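Local structure of putative uncharacterized protein PH0242 (Pyrococcus horikoshii, 3VU1) at residues 77-81 with 82-86; 88-91 with 92-95; 15-18 with 19-23. The protein is the C-terminal globular domain of an archaeal protein of the oligosaccharyltransferase AglB family, rich in beta-sheet, with a few helices and a bound calcium ion. One frame throughout, in Å; residues are numbered along the deposited sequence.

How the contacts relate
All three contacts belong to one region around the mixed sheet that holds strand 86-90, and their chemistry follows their place in it. Contact 1, a buried turn leading into that strand, combines aromatic and leucine packing with backbone bonds. Contact 2, at the strand's far end, is partly buried and adds an amide-to-phenol bond. Contact 3 lies on helix 13-23, with apolar residues facing the sheet and charged ones at the surface. The helix meets both other contacts through Leu20: CD2 lies 4.1 Å from Tyr86 CG, and CD1 lies 3.8 Å from Ile88 CD1.

Contact 1: 77-81 with 82-86; sequences VDFES and WELNY
Phe79, Trp82 and Leu84 form the apolar part of this tight turn. The phenyl ring presents its edge to the indole in an offset edge-to-face pair, with planes 66° apart; the closest approach is 3.7 Å, from Phe79 CE2 to Trp82 CZ3. Leu84 comes alongside Phe79 and lays CD2 over one ring face, a CH-pi contact 4.0 Å from the centroid. Its CG stands anti to the backbone N (chi1 -173°), which brings that methyl back over the ring, while Val77 CG1 covers the opposite face.

Backbone bonds close the turn. Phe79 O accepts Trp82 N at 3.0 Å and, more weakly, Leu84 N at 3.3 Å, while Glu80 O receives Glu83 N. With Glu83 in a left-handed conformation (phi 59°), the pattern resembles a Schellman motif, although its outer bond is weak. Just before it, Asp78 O is gripped twice, by Ser81 N and by Ser81 OG at 2.9 Å, the hydroxyl lying nearly in line with the C=O bond.

Two acidic side chains find partners beyond the turn: Asp78 forms a salt bridge with Arg288, and Glu80 one with Lys479 plus a hydrogen bond with Tyr481. Helix 60-69 packs against Val77, Phe79 and Trp82, with Arg60 in a cation-pi contact with the indole. Met417 of strand 412-431 touches Ser81 and Trp82, and the chain then enters strand 86-90.

Contact 2: 88-91 with 92-95; sequences IIYL and NDWA
Tyr90 and Asp93 mark the change from strand to 3-10 geometry: the chain leaves strand 86-90 at Tyr90, and Asp93 N donates to Tyr90 O at 2.9 Å, a nearly straight bond (166°) arriving from above the carbonyl plane. Trp94 N repeats the pattern one residue on, but its bond to Leu91 O is long and weak.

The side chain of Tyr90 reaches forward along the turn. With chi1 at -174° the ring swings to the side of the carbonyl carbon, away from the backbone nitrogen, and extends beneath Asn92, whose CB sits over one face, 3.8 Å from the ring centroid, in a CH-pi contact. From there the Asn92 amide reaches the phenol oxygen: ND2 donates to Tyr90 OH at 2.8 Å, with the oxygen almost exactly in the amide plane. Ring and amide planes are 72° apart, and the asparagine meets the tyrosine twice, with a methylene over the face and an N-H at the hydroxyl. Asp93 approaches the root of the same side chain, OD2 lying 3.4 Å from Tyr90 CB, and its carboxylate stands nearly perpendicular to the ring. Further along, Trp94 turns the edge of its indole at CD1 toward Leu91 O, while its ring reaches Ile125 and Leu127 of strand 125-130. Trp13 meets the Tyr90 ring edge-to-face, and Asp93 touches Trp33.

Chemically, the phenol oxygen serves as acceptor for the amide, and this straight bond, together with the CH-pi contact, should limit rotation of both side chains where the strand ends.

Contact 3: 15-18 with 19-23; sequences QALK and WLRSN
The guanidinium group of Arg21 has Leu17 O over one face, while Lys18 CA comes near NH1 obliquely, at 3.7 Å. Its NH2 lies 4.1 Å from Leu17 CB, close to the leucine's CD1 as well. A chi1 of -77°, with CG beside the backbone N, sends the chain toward the preceding turn, where it runs extended from CG to NE and brings the charged end beside Leu17. The second flat group, the Trp19 indole, carries Asn23 CB over one face, offset toward the rim, and stacks with Tyr240. Trp19 CB, in turn, rests against Ala16 O and Gln15 O.

The helix itself is held by backbone bonds from each N-H to the carbonyl four residues earlier. Trp19 N, Leu20 N and Arg21 N donate to Gln15 O, Ala16 O and Leu17 O in turn; the last is the straightest, at 174°. Ser22 N continues the pattern to Lys18 O at 3.1 Å, but bends to 135°, and Ser22 OG adds a weak bond to the same carbonyl. Leu17 and Leu20 cross one turn apart, their methyls CD2 and CD1 separated by 4.2 Å, a loose contact.

Ala16 and Leu20 lie on strand 245-250, and Leu20 also touches strand 86-90. Leu17 packs on Tyr36, part of the WWDYG sequence motif of this family, and on Ile40. With Lys18, Arg21 and Ser22 exposed, helix 13-23 is a typical amphipathic helix, laid with its apolar side on a mixed beta-sheet.

Contact 1: 77-81 with 82-86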
ATOM      1  N   VAL A  77      -1.849  -4.979   4.787  1.00 37.68           N
ATOM      2  CA  VAL A  77      -2.394  -4.135   5.790  1.00 37.31           C
ATOM      3  C   VAL A  77      -3.698  -3.465   5.311  1.00 37.37           C
ATOM      4  O   VAL A  77      -3.872  -3.184   4.122  1.00 37.55           O
ATOM      5  CB  VAL A  77      -1.268  -3.159   6.131  1.00 35.63           C
ATOM      6  CG1 VAL A  77      -1.776  -1.743   6.325  1.00 36.75           C
ATOM      7  CG2 VAL A  77      -0.478  -3.736   7.291  1.00 31.96           C
ATOM      8  N   ASP A  78      -4.625  -3.212   6.231  1.00 39.85           N
ATOM      9  CA  ASP A  78      -5.915  -2.675   5.822  1.00 38.09           C
ATOM     10  C   ASP A  78      -5.915  -1.137   5.749  1.00 38.16           C
ATOM     11  O   ASP A  78      -6.573  -0.431   6.547  1.00 37.66           O
ATOM     12  CB  ASP A  78      -7.062  -3.265   6.652  1.00 35.78           C
ATOM     13  CG  ASP A  78      -8.431  -2.684   6.269  1.00 39.25           C
ATOM     14  OD1 ASP A  78      -8.664  -2.331   5.100  1.00 38.63           O
ATOM     15  OD2 ASP A  78      -9.295  -2.568   7.150  1.00 44.14           O
ATOM     16  N   PHE A  79      -5.207  -0.622   4.744  1.00 36.44           N
ATOM     17  CA  PHE A  79      -5.173   0.838   4.518  1.00 36.47           C
ATOM     18  C   PHE A  79      -6.541   1.483   4.278  1.00 35.91           C
ATOM     19  O   PHE A  79      -6.699   2.701   4.501  1.00 36.65           O
ATOM     20  CB  PHE A  79      -4.240   1.213   3.368  1.00 34.26           C
ATOM     21  CG  PHE A  79      -2.788   1.011   3.668  1.00 33.99           C
ATOM     22  CD1 PHE A  79      -1.970   0.323   2.764  1.00 33.58           C
ATOM     23  CD2 PHE A  79      -2.225   1.519   4.840  1.00 31.43           C
ATOM     24  CE1 PHE A  79      -0.614   0.155   3.025  1.00 33.52           C
ATOM     25  CE2 PHE A  79      -0.879   1.354   5.097  1.00 31.00           C
ATOM     26  CZ  PHE A  79      -0.073   0.669   4.199  1.00 32.80           C
ATOM     27  N   GLU A  80      -7.509   0.692   3.807  1.00 33.58           N
ATOM     28  CA  GLU A  80      -8.838   1.234   3.556  1.00 35.65           C
ATOM     29  C   GLU A  80      -9.453   1.822   4.836  1.00 35.10           C
ATOM     30  O   GLU A  80     -10.051   2.893   4.797  1.00 34.61           O
ATOM     31  CB  GLU A  80      -9.774   0.206   2.900  1.00 35.97           C
ATOM     32  CG  GLU A  80     -11.226   0.678   2.762  1.00 39.21           C
ATOM     33  CD  GLU A  80     -11.390   1.951   1.921  1.00 44.57           C
ATOM     34  OE1 GLU A  80     -12.555   2.386   1.673  1.00 45.27           O
ATOM     35  OE2 GLU A  80     -10.353   2.520   1.497  1.00 46.11           O
ATOM     36  N   SER A  81      -9.277   1.138   5.965  1.00 35.22           N
ATOM     37  CA  SER A  81      -9.831   1.624   7.213  1.00 37.62           C
ATOM     38  C   SER A  81      -9.289   3.010   7.564  1.00 36.96           C
ATOM     39  O   SER A  81      -9.941   3.752   8.270  1.00 38.18           O
ATOM     40  CB  SER A  81      -9.571   0.648   8.353  1.00 37.74           C
ATOM     41  OG  SER A  81      -8.214   0.695   8.687  1.00 44.07           O
ATOM     42  N   TRP A  82      -8.121   3.370   7.038  1.00 38.23           N
ATOM     43  CA  TRP A  82      -7.609   4.740   7.193  1.00 36.74           C
ATOM     44  C   TRP A  82      -8.090   5.697   6.161  1.00 37.82           C
ATOM     45  O   TRP A  82      -7.686   6.852   6.217  1.00 40.52           O
ATOM     46  CB  TRP A  82      -6.075   4.812   7.211  1.00 33.94           C
ATOM     47  CG  TRP A  82      -5.352   3.944   8.217  1.00 31.51           C
ATOM     48  CD1 TRP A  82      -5.887   3.224   9.284  1.00 30.96           C
ATOM     49  CD2 TRP A  82      -3.910   3.693   8.274  1.00 30.23           C
ATOM     50  NE1 TRP A  82      -4.905   2.543   9.959  1.00 31.20           N
ATOM     51  CE2 TRP A  82      -3.692   2.790   9.402  1.00 30.77           C
ATOM     52  CE3 TRP A  82      -2.822   4.113   7.535  1.00 30.37           C
ATOM     53  CZ2 TRP A  82      -2.427   2.353   9.756  1.00 29.76           C
ATOM     54  CZ3 TRP A  82      -1.553   3.662   7.897  1.00 28.47           C
ATOM     55  CH2 TRP A  82      -1.366   2.801   8.978  1.00 28.95           C
ATOM     56  N   GLU A  83      -8.921   5.244   5.214  1.00 39.08           N
ATOM     57  CA  GLU A  83      -9.360   6.044   4.046  1.00 39.90           C
ATOM     58  C   GLU A  83      -8.199   6.510   3.180  1.00 39.03           C
ATOM     59  O   GLU A  83      -8.268   7.589   2.550  1.00 39.62           O
ATOM     60  CB  GLU A  83     -10.149   7.270   4.468  1.00 45.96           C
ATOM     61  CG  GLU A  83     -11.630   7.057   4.642  1.00 58.99           C
ATOM     62  CD  GLU A  83     -12.250   8.137   5.510  1.00 67.53           C
ATOM     63  OE1 GLU A  83     -12.326   9.293   5.022  1.00 72.12           O
ATOM     64  OE2 GLU A  83     -12.644   7.833   6.674  1.00 69.80           O
ATOM     65  N   LEU A  84      -7.132   5.708   3.168  1.00 38.41           N
ATOM     66  CA  LEU A  84      -5.907   6.041   2.448  1.00 36.61           C
ATOM     67  C   LEU A  84      -6.143   6.162   0.946  1.00 38.81           C
ATOM     68  O   LEU A  84      -6.711   5.256   0.323  1.00 40.39           O
ATOM     69  CB  LEU A  84      -4.806   5.018   2.718  1.00 33.70           C
ATOM     70  CG  LEU A  84      -3.444   5.414   2.133  1.00 32.49           C
ATOM     71  CD1 LEU A  84      -2.909   6.635   2.856  1.00 33.24           C
ATOM     72  CD2 LEU A  84      -2.443   4.281   2.183  1.00 32.40           C
ATOM     73  N   ASN A  85      -5.691   7.284   0.387  1.00 36.63           N
ATOM     74  CA  ASN A  85      -5.842   7.584  -1.021  1.00 36.05           C
ATOM     75  C   ASN A  85      -4.516   7.451  -1.780  1.00 35.32           C
ATOM     76  O   ASN A  85      -4.470   6.859  -2.857  1.00 36.66           O
ATOM     77  CB  ASN A  85      -6.429   8.996  -1.170  1.00 38.45           C
ATOM     78  CG  ASN A  85      -7.883   9.072  -0.722  1.00 41.98           C
ATOM     79  OD1 ASN A  85      -8.197   9.573   0.361  1.00 47.65           O
ATOM     80  ND2 ASN A  85      -8.776   8.550  -1.547  1.00 40.45           N
ATOM     81  N   TYR A  86      -3.439   7.999  -1.218  1.00 32.46           N
ATOM     82  CA  TYR A  86      -2.151   8.006  -1.882  1.00 30.11           C
ATOM     83  C   TYR A  86      -1.067   7.561  -0.922  1.00 31.44           C
ATOM     84  O   TYR A  86      -1.108   7.850   0.269  1.00 31.45           O
ATOM     85  CB  TYR A  86      -1.831   9.390  -2.449  1.00 30.22           C
ATOM     86  CG  TYR A  86      -2.857   9.824  -3.460  1.00 31.38           C
ATOM     87  CD1 TYR A  86      -3.932  10.610  -3.080  1.00 32.51           C
ATOM     88  CD2 TYR A  86      -2.791   9.388  -4.789  1.00 31.91           C
ATOM     89  CE1 TYR A  86      -4.914  10.970  -3.986  1.00 33.32           C
ATOM     90  CE2 TYR A  86      -3.754   9.760  -5.717  1.00 31.76           C
ATOM     91  CZ  TYR A  86      -4.809  10.547  -5.308  1.00 32.26           C
ATOM     92  OH  TYR A  86      -5.771  10.917  -6.189  1.00 30.30           O
TER

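Contact 2: 88-91 with 92-95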
ATOM      1  N   ILE A  88       3.061   7.590  -0.667  1.00 28.88           N
ATOM      2  CA  ILE A  88       4.267   8.165  -1.232  1.00 29.53           C
ATOM      3  C   ILE A  88       5.493   7.332  -0.900  1.00 30.67           C
ATOM      4  O   ILE A  88       5.807   7.073   0.272  1.00 35.74           O
ATOM      5  CB  ILE A  88       4.473   9.593  -0.749  1.00 27.51           C
ATOM      6  CG1 ILE A  88       3.282  10.434  -1.178  1.00 28.69           C
ATOM      7  CG2 ILE A  88       5.751  10.128  -1.332  1.00 26.73           C
ATOM      8  CD1 ILE A  88       3.217  11.805  -0.511  1.00 32.54           C
ATOM      9  N   ILE A  89       6.183   6.907  -1.945  1.00 29.95           N
ATOM     10  CA  ILE A  89       7.356   6.077  -1.787  1.00 28.41           C
ATOM     11  C   ILE A  89       8.564   6.926  -2.110  1.00 30.97           C
ATOM     12  O   ILE A  89       8.590   7.660  -3.107  1.00 32.66           O
ATOM     13  CB  ILE A  89       7.268   4.839  -2.670  1.00 25.63           C
ATOM     14  CG1 ILE A  89       6.154   3.934  -2.139  1.00 25.83           C
ATOM     15  CG2 ILE A  89       8.607   4.128  -2.750  1.00 25.74           C
ATOM     16  CD1 ILE A  89       6.443   3.213  -0.829  1.00 25.64           C
ATOM     17  N   TYR A  90       9.552   6.838  -1.238  1.00 32.17           N
ATOM     18  CA  TYR A  90      10.707   7.697  -1.302  1.00 30.95           C
ATOM     19  C   TYR A  90      11.948   6.827  -1.405  1.00 31.08           C
ATOM     20  O   TYR A  90      12.322   6.155  -0.444  1.00 30.28           O
ATOM     21  CB  TYR A  90      10.725   8.555  -0.034  1.00 32.90           C
ATOM     22  CG  TYR A  90      11.792   9.628   0.012  1.00 36.26           C
ATOM     23  CD1 TYR A  90      12.222  10.262  -1.159  1.00 35.39           C
ATOM     24  CD2 TYR A  90      12.351  10.032   1.230  1.00 35.19           C
ATOM     25  CE1 TYR A  90      13.187  11.240  -1.120  1.00 36.71           C
ATOM     26  CE2 TYR A  90      13.315  11.022   1.278  1.00 35.98           C
ATOM     27  CZ  TYR A  90      13.726  11.625   0.100  1.00 37.85           C
ATOM     28  OH  TYR A  90      14.702  12.599   0.107  1.00 38.13           O
ATOM     29  N   LEU A  91      12.604   6.839  -2.562  1.00 32.15           N
ATOM     30  CA  LEU A  91      13.791   5.996  -2.751  1.00 32.65           C
ATOM     31  C   LEU A  91      14.872   6.147  -1.688  1.00 34.21           C
ATOM     32  O   LEU A  91      15.598   5.201  -1.396  1.00 37.27           O
ATOM     33  CB  LEU A  91      14.376   6.185  -4.136  1.00 33.82           C
ATOM     34  CG  LEU A  91      13.714   5.282  -5.188  1.00 33.89           C
ATOM     35  CD1 LEU A  91      12.261   5.677  -5.460  1.00 31.21           C
ATOM     36  CD2 LEU A  91      14.541   5.347  -6.452  1.00 29.23           C
ATOM     37  N   ASN A  92      14.958   7.314  -1.066  1.00 35.44           N
ATOM     38  CA  ASN A  92      15.982   7.540  -0.048  1.00 33.44           C
ATOM     39  C   ASN A  92      15.710   6.852   1.271  1.00 33.82           C
ATOM     40  O   ASN A  92      16.598   6.801   2.127  1.00 32.62           O
ATOM     41  CB  ASN A  92      16.184   9.022   0.147  1.00 33.42           C
ATOM     42  CG  ASN A  92      16.817   9.661  -1.069  1.00 34.89           C
ATOM     43  OD1 ASN A  92      17.553   8.990  -1.793  1.00 32.42           O
ATOM     44  ND2 ASN A  92      16.517  10.953  -1.326  1.00 35.13           N
ATOM     45  N   ASP A  93      14.514   6.279   1.427  1.00 31.68           N
ATOM     46  CA  ASP A  93      14.235   5.522   2.646  1.00 32.67           C
ATOM     47  C   ASP A  93      15.072   4.248   2.820  1.00 32.18           C
ATOM     48  O   ASP A  93      15.061   3.646   3.903  1.00 34.76           O
ATOM     49  CB  ASP A  93      12.736   5.296   2.890  1.00 33.02           C
ATOM     50  CG  ASP A  93      12.010   6.585   3.307  1.00 37.88           C
ATOM     51  OD1 ASP A  93      12.612   7.404   4.071  1.00 38.05           O
ATOM     52  OD2 ASP A  93      10.847   6.790   2.857  1.00 37.83           O
ATOM     53  N   TRP A  94      15.832   3.856   1.801  1.00 30.02           N
ATOM     54  CA  TRP A  94      16.813   2.789   2.022  1.00 31.75           C
ATOM     55  C   TRP A  94      17.613   3.152   3.261  1.00 31.50           C
ATOM     56  O   TRP A  94      17.943   2.285   4.081  1.00 34.37           O
ATOM     57  CB  TRP A  94      17.709   2.542   0.787  1.00 32.52           C
ATOM     58  CG  TRP A  94      18.640   3.705   0.518  1.00 34.06           C
ATOM     59  CD1 TRP A  94      18.432   4.794  -0.343  1.00 33.30           C
ATOM     60  CD2 TRP A  94      19.921   3.986   1.181  1.00 33.28           C
ATOM     61  NE1 TRP A  94      19.478   5.681  -0.268  1.00 31.98           N
ATOM     62  CE2 TRP A  94      20.404   5.265   0.620  1.00 32.99           C
ATOM     63  CE3 TRP A  94      20.691   3.332   2.146  1.00 34.23           C
ATOM     64  CZ2 TRP A  94      21.608   5.840   1.019  1.00 34.21           C
ATOM     65  CZ3 TRP A  94      21.903   3.925   2.543  1.00 36.93           C
ATOM     66  CH2 TRP A  94      22.343   5.160   1.992  1.00 37.13           C
ATOM     67  N   ALA A  95      17.892   4.442   3.446  1.00 30.81           N
ATOM     68  CA  ALA A  95      18.726   4.897   4.579  1.00 31.56           C
ATOM     69  C   ALA A  95      18.035   4.661   5.916  1.00 31.50           C
ATOM     70  O   ALA A  95      18.697   4.532   6.922  1.00 29.96           O
ATOM     71  CB  ALA A  95      19.098   6.371   4.443  1.00 32.03           C
TER

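Contact 3: 15-18 with 19-23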
ATOM      1  N   GLN A  15       8.052  18.881  -5.791  1.00 33.48           N
ATOM      2  CA  GLN A  15       7.239  18.617  -6.963  1.00 33.45           C
ATOM      3  C   GLN A  15       6.034  17.732  -6.659  1.00 35.45           C
ATOM      4  O   GLN A  15       4.943  17.918  -7.215  1.00 36.57           O
ATOM      5  CB  GLN A  15       8.072  17.975  -8.065  1.00 34.44           C
ATOM      6  CG  GLN A  15       9.081  18.906  -8.690  1.00 35.84           C
ATOM      7  CD  GLN A  15      10.291  19.159  -7.790  1.00 36.14           C
ATOM      8  OE1 GLN A  15      10.653  18.341  -6.929  1.00 35.17           O
ATOM      9  NE2 GLN A  15      10.915  20.296  -7.986  1.00 34.56           N
ATOM     10  N   ALA A  16       6.238  16.753  -5.785  1.00 35.70           N
ATOM     11  CA  ALA A  16       5.185  15.800  -5.441  1.00 33.56           C
ATOM     12  C   ALA A  16       4.070  16.467  -4.684  1.00 34.16           C
ATOM     13  O   ALA A  16       2.907  16.245  -4.992  1.00 39.42           O
ATOM     14  CB  ALA A  16       5.746  14.617  -4.663  1.00 30.54           C
ATOM     15  N   LEU A  17       4.401  17.292  -3.699  1.00 35.68           N
ATOM     16  CA  LEU A  17       3.343  17.977  -2.952  1.00 37.70           C
ATOM     17  C   LEU A  17       2.582  18.930  -3.837  1.00 37.32           C
ATOM     18  O   LEU A  17       1.362  19.051  -3.691  1.00 39.75           O
ATOM     19  CB  LEU A  17       3.877  18.722  -1.736  1.00 37.75           C
ATOM     20  CG  LEU A  17       4.431  17.860  -0.613  1.00 40.21           C
ATOM     21  CD1 LEU A  17       4.380  18.692   0.659  1.00 42.04           C
ATOM     22  CD2 LEU A  17       3.652  16.562  -0.450  1.00 35.63           C
ATOM     23  N   LYS A  18       3.303  19.609  -4.733  1.00 37.66           N
ATOM     24  CA  LYS A  18       2.692  20.527  -5.681  1.00 40.32           C
ATOM     25  C   LYS A  18       1.683  19.746  -6.521  1.00 39.58           C
ATOM     26  O   LYS A  18       0.540  20.178  -6.690  1.00 39.93           O
ATOM     27  CB  LYS A  18       3.747  21.200  -6.563  1.00 43.75           C
ATOM     28  CG  LYS A  18       3.203  22.138  -7.637  1.00 44.96           C
ATOM     29  CD  LYS A  18       4.247  22.220  -8.746  1.00 56.98           C
ATOM     30  CE  LYS A  18       3.692  22.649 -10.105  1.00 60.94           C
ATOM     31  NZ  LYS A  18       3.193  24.055 -10.102  1.00 64.63           N
ATOM     32  N   TRP A  19       2.110  18.584  -7.006  1.00 37.96           N
ATOM     33  CA  TRP A  19       1.260  17.688  -7.765  1.00 37.00           C
ATOM     34  C   TRP A  19       0.043  17.313  -6.985  1.00 38.70           C
ATOM     35  O   TRP A  19      -1.069  17.465  -7.489  1.00 36.81           O
ATOM     36  CB  TRP A  19       2.024  16.435  -8.217  1.00 41.20           C
ATOM     37  CG  TRP A  19       1.194  15.644  -9.186  1.00 43.93           C
ATOM     38  CD1 TRP A  19       1.077  15.855 -10.552  1.00 44.42           C
ATOM     39  CD2 TRP A  19       0.266  14.549  -8.886  1.00 42.85           C
ATOM     40  NE1 TRP A  19       0.182  14.984 -11.104  1.00 44.75           N
ATOM     41  CE2 TRP A  19      -0.347  14.173 -10.168  1.00 45.88           C
ATOM     42  CE3 TRP A  19      -0.114  13.881  -7.741  1.00 42.17           C
ATOM     43  CZ2 TRP A  19      -1.292  13.145 -10.275  1.00 43.27           C
ATOM     44  CZ3 TRP A  19      -1.070  12.844  -7.854  1.00 46.51           C
ATOM     45  CH2 TRP A  19      -1.639  12.485  -9.098  1.00 44.35           C
ATOM     46  N   LEU A  20       0.229  16.835  -5.747  1.00 37.75           N
ATOM     47  CA  LEU A  20      -0.903  16.452  -4.914  1.00 38.29           C
ATOM     48  C   LEU A  20      -1.898  17.585  -4.740  1.00 40.13           C
ATOM     49  O   LEU A  20      -3.089  17.369  -4.935  1.00 42.99           O
ATOM     50  CB  LEU A  20      -0.470  15.906  -3.558  1.00 37.01           C
ATOM     51  CG  LEU A  20       0.056  14.468  -3.529  1.00 35.47           C
ATOM     52  CD1 LEU A  20       0.709  14.185  -2.194  1.00 37.49           C
ATOM     53  CD2 LEU A  20      -1.013  13.431  -3.789  1.00 36.19           C
ATOM     54  N   ARG A  21      -1.414  18.778  -4.391  1.00 42.07           N
ATOM     55  CA  ARG A  21      -2.259  19.988  -4.260  1.00 46.28           C
ATOM     56  C   ARG A  21      -3.060  20.342  -5.511  1.00 45.38           C
ATOM     57  O   ARG A  21      -4.143  20.884  -5.388  1.00 46.68           O
ATOM     58  CB  ARG A  21      -1.431  21.236  -3.895  1.00 52.23           C
ATOM     59  CG  ARG A  21      -0.979  21.365  -2.461  1.00 57.55           C
ATOM     60  CD  ARG A  21      -0.277  22.708  -2.235  1.00 67.11           C
ATOM     61  NE  ARG A  21       0.729  22.599  -1.167  1.00 70.22           N
ATOM     62  CZ  ARG A  21       2.049  22.532  -1.361  1.00 71.76           C
ATOM     63  NH1 ARG A  21       2.559  22.601  -2.598  1.00 68.03           N
ATOM     64  NH2 ARG A  21       2.868  22.414  -0.312  1.00 70.79           N
ATOM     65  N   SER A  22      -2.519  20.071  -6.701  1.00 46.93           N
ATOM     66  CA  SER A  22      -3.156  20.467  -7.967  1.00 46.96           C
ATOM     67  C   SER A  22      -4.075  19.419  -8.569  1.00 47.57           C
ATOM     68  O   SER A  22      -4.882  19.758  -9.410  1.00 58.65           O
ATOM     69  CB  SER A  22      -2.100  20.807  -9.028  1.00 50.13           C
ATOM     70  OG  SER A  22      -1.409  22.000  -8.706  1.00 59.96           O
ATOM     71  N   ASN A  23      -3.946  18.153  -8.173  1.00 44.72           N
ATOM     72  CA  ASN A  23      -4.572  17.033  -8.909  1.00 42.83           C
ATOM     73  C   ASN A  23      -5.486  16.136  -8.061  1.00 42.91           C
ATOM     74  O   ASN A  23      -6.199  15.303  -8.584  1.00 49.65           O
ATOM     75  CB  ASN A  23      -3.503  16.171  -9.632  1.00 42.68           C
ATOM     76  CG  ASN A  23      -2.817  16.904 -10.800  1.00 43.73           C
ATOM     77  OD1 ASN A  23      -1.987  17.786 -10.613  1.00 41.79           O
ATOM     78  ND2 ASN A  23      -3.148  16.502 -12.012  1.00 48.00           N
TER